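Local coordinates for glycosyl hydrolase family 88 (Pedobacter heparinus, PDB 3WIW), which releases the unsaturated glucuronyl residue from heparin-derived oligosaccharides by hydrolysis, at residues A[137-149]-A[181-194]. Sequence-based numbering, arbitrary orientation. Where two conformers were deposited one is given.
Sequences YLKPLENGAANLY and YLYWAGKEFNKPEW
The carbonyl oxygen L141 O is gripped twice: Y181 OH donates to it at 2.7 Å, and A145 N donates to it as well, in the ordinary helical bond. The hydroxyl arrives at a C=O...donor angle of 117°, slightly out of the carbonyl plane. The buried phenol is thus paired with main chain, while L141 O keeps its helical bond from A145 N. Y181 is a knob among L141, G144, A145 and L148; G144 matters because a CB there would collide with the hydroxyl. In return A145 sits among Y181, L182, A185 and W194; A145 CB lies 3.5 Å from A185 CB, tighter than usual. Near the end of helix 181-188, the F189 ring is sandwiched: E142 CG lies over the centre of one face, E188 CG over the other. With CG anti to the backbone N, the extended chain of E142 runs over that face, and its carboxylate lies almost parallel to the ring; K139 NZ meets E142 OE1 from above the carboxylate plane in a salt bridge. L138 CD1 reaches F189 CZ at 3.7 Å. At the C-terminal end of 137-149, W194 CD1 lies over one face of the Y149 ring, 3.2 Å from Y149 CG, with the planes oblique at 40°, while Y149 CB makes a CH-pi contact over the indole's five-membered ring. A water links Y149 OH to E193 OE2. An alanine in place of Y149 would probably leave W194 CD1 and NE1 without the ring packed against them, and the water without its tyrosine partner. Helix 138-149 crosses helix 181-188 at -117°, within the alpha6/alpha6-barrel; Y122 of helix 117-132 meets the rings of Y181 and W184, and helix 192-208, which W194 helps begin, receives Y149 on A197 and L182 on A198.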
# COMPACT_ATOMS: atom_id res chain seq x y z
N TYR A 137 4.78 2.50 -21.63
CA TYR A 137 3.98 2.49 -20.40
C TYR A 137 3.01 3.66 -20.28
O TYR A 137 2.14 3.66 -19.41
CB TYR A 137 4.91 2.47 -19.19
CG TYR A 137 5.83 1.26 -19.16
CD1 TYR A 137 5.31 -0.04 -19.02
CD2 TYR A 137 7.23 1.40 -19.26
CE1 TYR A 137 6.15 -1.16 -19.02
CE2 TYR A 137 8.08 0.28 -19.26
CZ TYR A 137 7.53 -0.99 -19.12
OH TYR A 137 8.34 -2.10 -19.09
N LEU A 138 3.12 4.66 -21.15
CA LEU A 138 2.48 5.94 -20.89
C LEU A 138 0.98 5.98 -21.23
O LEU A 138 0.18 6.45 -20.42
CB LEU A 138 3.24 7.06 -21.59
CG LEU A 138 2.83 8.47 -21.13
CD1 LEU A 138 3.10 8.65 -19.64
CD2 LEU A 138 3.58 9.51 -21.93
N LYS A 139 0.59 5.50 -22.41
CA LYS A 139 -0.82 5.57 -22.76
C LYS A 139 -1.74 4.78 -21.79
O LYS A 139 -2.80 5.28 -21.42
CB LYS A 139 -1.08 5.20 -24.23
CG LYS A 139 -2.50 5.53 -24.71
CD LYS A 139 -2.77 7.03 -24.62
CE LYS A 139 -4.12 7.43 -25.18
NZ LYS A 139 -4.24 8.91 -25.27
N PRO A 140 -1.34 3.56 -21.39
CA PRO A 140 -2.18 2.87 -20.41
C PRO A 140 -2.32 3.67 -19.11
O PRO A 140 -3.40 3.71 -18.51
CB PRO A 140 -1.43 1.54 -20.21
CG PRO A 140 -0.78 1.30 -21.54
CD PRO A 140 -0.29 2.66 -21.92
N LEU A 141 -1.25 4.33 -18.69
CA LEU A 141 -1.34 5.21 -17.52
C LEU A 141 -2.32 6.36 -17.73
O LEU A 141 -3.09 6.70 -16.82
CB LEU A 141 0.02 5.73 -17.11
CG LEU A 141 0.92 4.72 -16.42
CD1 LEU A 141 2.35 5.24 -16.37
CD2 LEU A 141 0.42 4.41 -14.99
N GLU A 142 -2.28 6.98 -18.90
CA GLU A 142 -3.18 8.09 -19.16
C GLU A 142 -4.63 7.62 -19.19
O GLU A 142 -5.49 8.25 -18.59
CB GLU A 142 -2.80 8.75 -20.47
CG GLU A 142 -3.55 10.04 -20.74
CD GLU A 142 -3.20 10.68 -22.06
OE1 GLU A 142 -2.54 10.02 -22.89
OE2 GLU A 142 -3.58 11.85 -22.28
N ASN A 143 -4.89 6.50 -19.86
CA ASN A 143 -6.26 5.98 -19.92
C ASN A 143 -6.76 5.60 -18.52
O ASN A 143 -7.90 5.90 -18.17
CB ASN A 143 -6.36 4.78 -20.85
CG ASN A 143 -6.30 5.17 -22.31
OD1 ASN A 143 -6.63 6.30 -22.67
ND2 ASN A 143 -5.88 4.24 -23.15
N GLY A 144 -5.92 4.95 -17.71
CA GLY A 144 -6.30 4.56 -16.36
C GLY A 144 -6.63 5.77 -15.52
O GLY A 144 -7.57 5.75 -14.72
N ALA A 145 -5.83 6.83 -15.64
CA ALA A 145 -6.07 7.99 -14.82
C ALA A 145 -7.40 8.66 -15.13
O ALA A 145 -8.09 9.12 -14.22
CB ALA A 145 -4.92 8.99 -14.94
N ALA A 146 -7.78 8.70 -16.40
CA ALA A 146 -9.07 9.28 -16.75
C ALA A 146 -10.19 8.46 -16.13
O ALA A 146 -11.17 9.02 -15.64
CB ALA A 146 -9.23 9.35 -18.27
N ASN A 147 -10.04 7.14 -16.12
CA ASN A 147 -11.07 6.27 -15.53
C ASN A 147 -11.16 6.41 -14.01
O ASN A 147 -12.25 6.33 -13.43
CB ASN A 147 -10.83 4.81 -15.92
CG ASN A 147 -11.24 4.54 -17.36
OD1 ASN A 147 -12.17 5.17 -17.89
ND2 ASN A 147 -10.53 3.62 -18.02
N LEU A 148 -10.02 6.65 -13.37
CA LEU A 148 -10.02 6.86 -11.94
C LEU A 148 -10.69 8.20 -11.61
O LEU A 148 -11.55 8.29 -10.72
CB LEU A 148 -8.60 6.81 -11.39
CG LEU A 148 -8.49 6.98 -9.87
CD1 LEU A 148 -9.37 5.97 -9.13
CD2 LEU A 148 -7.03 6.81 -9.45
N TYR A 149 -10.32 9.24 -12.34
CA TYR A 149 -10.90 10.55 -12.12
C TYR A 149 -12.41 10.53 -12.35
O TYR A 149 -13.15 11.23 -11.66
CB TYR A 149 -10.26 11.57 -13.06
CG TYR A 149 -10.99 12.89 -13.11
CD1 TYR A 149 -10.93 13.79 -12.04
CD2 TYR A 149 -11.74 13.24 -14.22
CE1 TYR A 149 -11.58 15.00 -12.08
CE2 TYR A 149 -12.39 14.44 -14.28
CZ TYR A 149 -12.31 15.32 -13.22
OH TYR A 149 -12.97 16.53 -13.33
N TYR A 181 -1.66 8.03 -7.78
CA TYR A 181 -1.82 7.93 -9.22
C TYR A 181 -2.36 9.23 -9.81
O TYR A 181 -1.81 9.75 -10.81
CB TYR A 181 -2.78 6.79 -9.51
CG TYR A 181 -2.93 6.37 -10.97
CD1 TYR A 181 -2.11 6.85 -12.01
CD2 TYR A 181 -3.92 5.43 -11.30
CE1 TYR A 181 -2.30 6.39 -13.33
CE2 TYR A 181 -4.11 4.96 -12.57
CZ TYR A 181 -3.31 5.44 -13.59
OH TYR A 181 -3.52 4.94 -14.85
N LEU A 182 -3.40 9.81 -9.21
CA LEU A 182 -3.99 11.04 -9.75
C LEU A 182 -3.12 12.26 -9.52
O LEU A 182 -3.12 13.16 -10.37
CB LEU A 182 -5.37 11.29 -9.16
CG LEU A 182 -6.54 10.48 -9.70
CD1 LEU A 182 -7.83 11.01 -9.10
CD2 LEU A 182 -6.57 10.57 -11.22
N TYR A 183 -2.44 12.37 -8.37
CA TYR A 183 -1.52 13.50 -8.22
C TYR A 183 -0.47 13.49 -9.32
O TYR A 183 -0.19 14.51 -9.96
CB TYR A 183 -0.81 13.46 -6.87
CG TYR A 183 -1.65 13.68 -5.63
CD1 TYR A 183 -2.48 14.79 -5.49
CD2 TYR A 183 -1.54 12.80 -4.55
CE1 TYR A 183 -3.21 14.98 -4.33
CE2 TYR A 183 -2.28 12.99 -3.39
CZ TYR A 183 -3.10 14.08 -3.28
OH TYR A 183 -3.81 14.28 -2.12
N TRP A 184 0.09 12.31 -9.58
CA TRP A 184 1.11 12.15 -10.60
C TRP A 184 0.53 12.46 -11.98
O TRP A 184 1.11 13.22 -12.75
CB TRP A 184 1.69 10.72 -10.58
CG TRP A 184 2.54 10.46 -11.78
CD1 TRP A 184 3.85 10.80 -11.95
CD2 TRP A 184 2.11 9.87 -13.02
NE1 TRP A 184 4.26 10.44 -13.22
CE2 TRP A 184 3.22 9.86 -13.89
CE3 TRP A 184 0.90 9.30 -13.46
CZ2 TRP A 184 3.15 9.33 -15.19
CZ3 TRP A 184 0.83 8.78 -14.76
CH2 TRP A 184 1.95 8.80 -15.61
N ALA A 185 -0.62 11.88 -12.29
CA ALA A 185 -1.21 12.01 -13.63
C ALA A 185 -1.67 13.44 -13.92
O ALA A 185 -1.54 13.93 -15.04
CB ALA A 185 -2.36 11.04 -13.78
N GLY A 186 -2.22 14.12 -12.91
CA GLY A 186 -2.65 15.49 -13.06
C GLY A 186 -1.50 16.37 -13.52
O GLY A 186 -1.68 17.23 -14.38
N LYS A 187 -0.31 16.14 -12.97
CA LYS A 187 0.87 16.89 -13.37
C LYS A 187 1.42 16.43 -14.73
O LYS A 187 1.73 17.27 -15.58
CB LYS A 187 1.95 16.82 -12.29
CG LYS A 187 1.56 17.45 -10.96
CD LYS A 187 1.33 18.95 -11.06
CE LYS A 187 1.19 19.54 -9.64
NZ LYS A 187 -0.02 20.40 -9.49
N GLU A 188 1.53 15.12 -14.93
CA GLU A 188 2.12 14.56 -16.14
C GLU A 188 1.34 14.96 -17.39
O GLU A 188 1.92 15.26 -18.43
CB GLU A 188 2.20 13.02 -16.02
CG GLU A 188 2.58 12.28 -17.32
CD GLU A 188 3.98 12.62 -17.82
OE1 GLU A 188 4.23 12.47 -19.03
OE2 GLU A 188 4.83 13.03 -16.99
N PHE A 189 0.01 14.95 -17.28
CA PHE A 189 -0.87 15.17 -18.43
C PHE A 189 -1.52 16.55 -18.46
O PHE A 189 -2.43 16.80 -19.29
CB PHE A 189 -1.93 14.06 -18.51
CG PHE A 189 -1.33 12.68 -18.62
CD1 PHE A 189 -0.68 12.30 -19.80
CD2 PHE A 189 -1.35 11.80 -17.55
CE1 PHE A 189 -0.09 11.05 -19.90
CE2 PHE A 189 -0.77 10.54 -17.65
CZ PHE A 189 -0.13 10.17 -18.84
N ASN A 190 -1.08 17.44 -17.58
CA ASN A 190 -1.60 18.81 -17.56
C ASN A 190 -3.12 18.82 -17.37
O ASN A 190 -3.87 19.44 -18.14
CB ASN A 190 -1.17 19.56 -18.82
CG ASN A 190 0.34 19.69 -18.93
OD1 ASN A 190 1.01 20.03 -17.96
ND2 ASN A 190 0.88 19.38 -20.10
N LYS A 191 -3.54 18.11 -16.33
CA LYS A 191 -4.96 17.95 -16.00
C LYS A 191 -5.14 18.39 -14.55
O LYS A 191 -5.23 17.55 -13.65
CB LYS A 191 -5.35 16.48 -16.13
CG LYS A 191 -5.46 15.98 -17.56
CD LYS A 191 -6.67 16.58 -18.21
CE LYS A 191 -7.19 15.72 -19.33
NZ LYS A 191 -8.25 16.47 -20.03
N PRO A 192 -5.15 19.71 -14.31
CA PRO A 192 -5.28 20.21 -12.95
C PRO A 192 -6.53 19.69 -12.23
O PRO A 192 -6.45 19.48 -11.02
CB PRO A 192 -5.32 21.74 -13.11
CG PRO A 192 -5.51 21.98 -14.56
CD PRO A 192 -5.05 20.78 -15.31
N GLU A 193 -7.63 19.41 -12.92
CA GLU A 193 -8.80 18.89 -12.22
C GLU A 193 -8.56 17.50 -11.67
O GLU A 193 -9.14 17.14 -10.64
CB GLU A 193 -10.07 18.94 -13.07
CG GLU A 193 -10.63 20.38 -13.31
CD GLU A 193 -12.10 20.41 -13.69
OE1 GLU A 193 -12.35 20.58 -14.87
OE2 GLU A 193 -13.01 20.29 -12.83
N TRP A 194 -7.68 16.72 -12.30
CA TRP A 194 -7.33 15.40 -11.75
C TRP A 194 -6.58 15.57 -10.45
O TRP A 194 -6.86 14.89 -9.45
CB TRP A 194 -6.47 14.60 -12.73
CG TRP A 194 -7.16 14.15 -14.00
CD1 TRP A 194 -8.46 14.39 -14.38
CD2 TRP A 194 -6.56 13.40 -15.07
NE1 TRP A 194 -8.70 13.82 -15.62
CE2 TRP A 194 -7.55 13.21 -16.06
CE3 TRP A 194 -5.28 12.87 -15.28
CZ2 TRP A 194 -7.30 12.51 -17.25
CZ3 TRP A 194 -5.03 12.19 -16.47
CH2 TRP A 194 -6.03 12.00 -17.44
O HOH W 1 -13.52 17.82 -10.90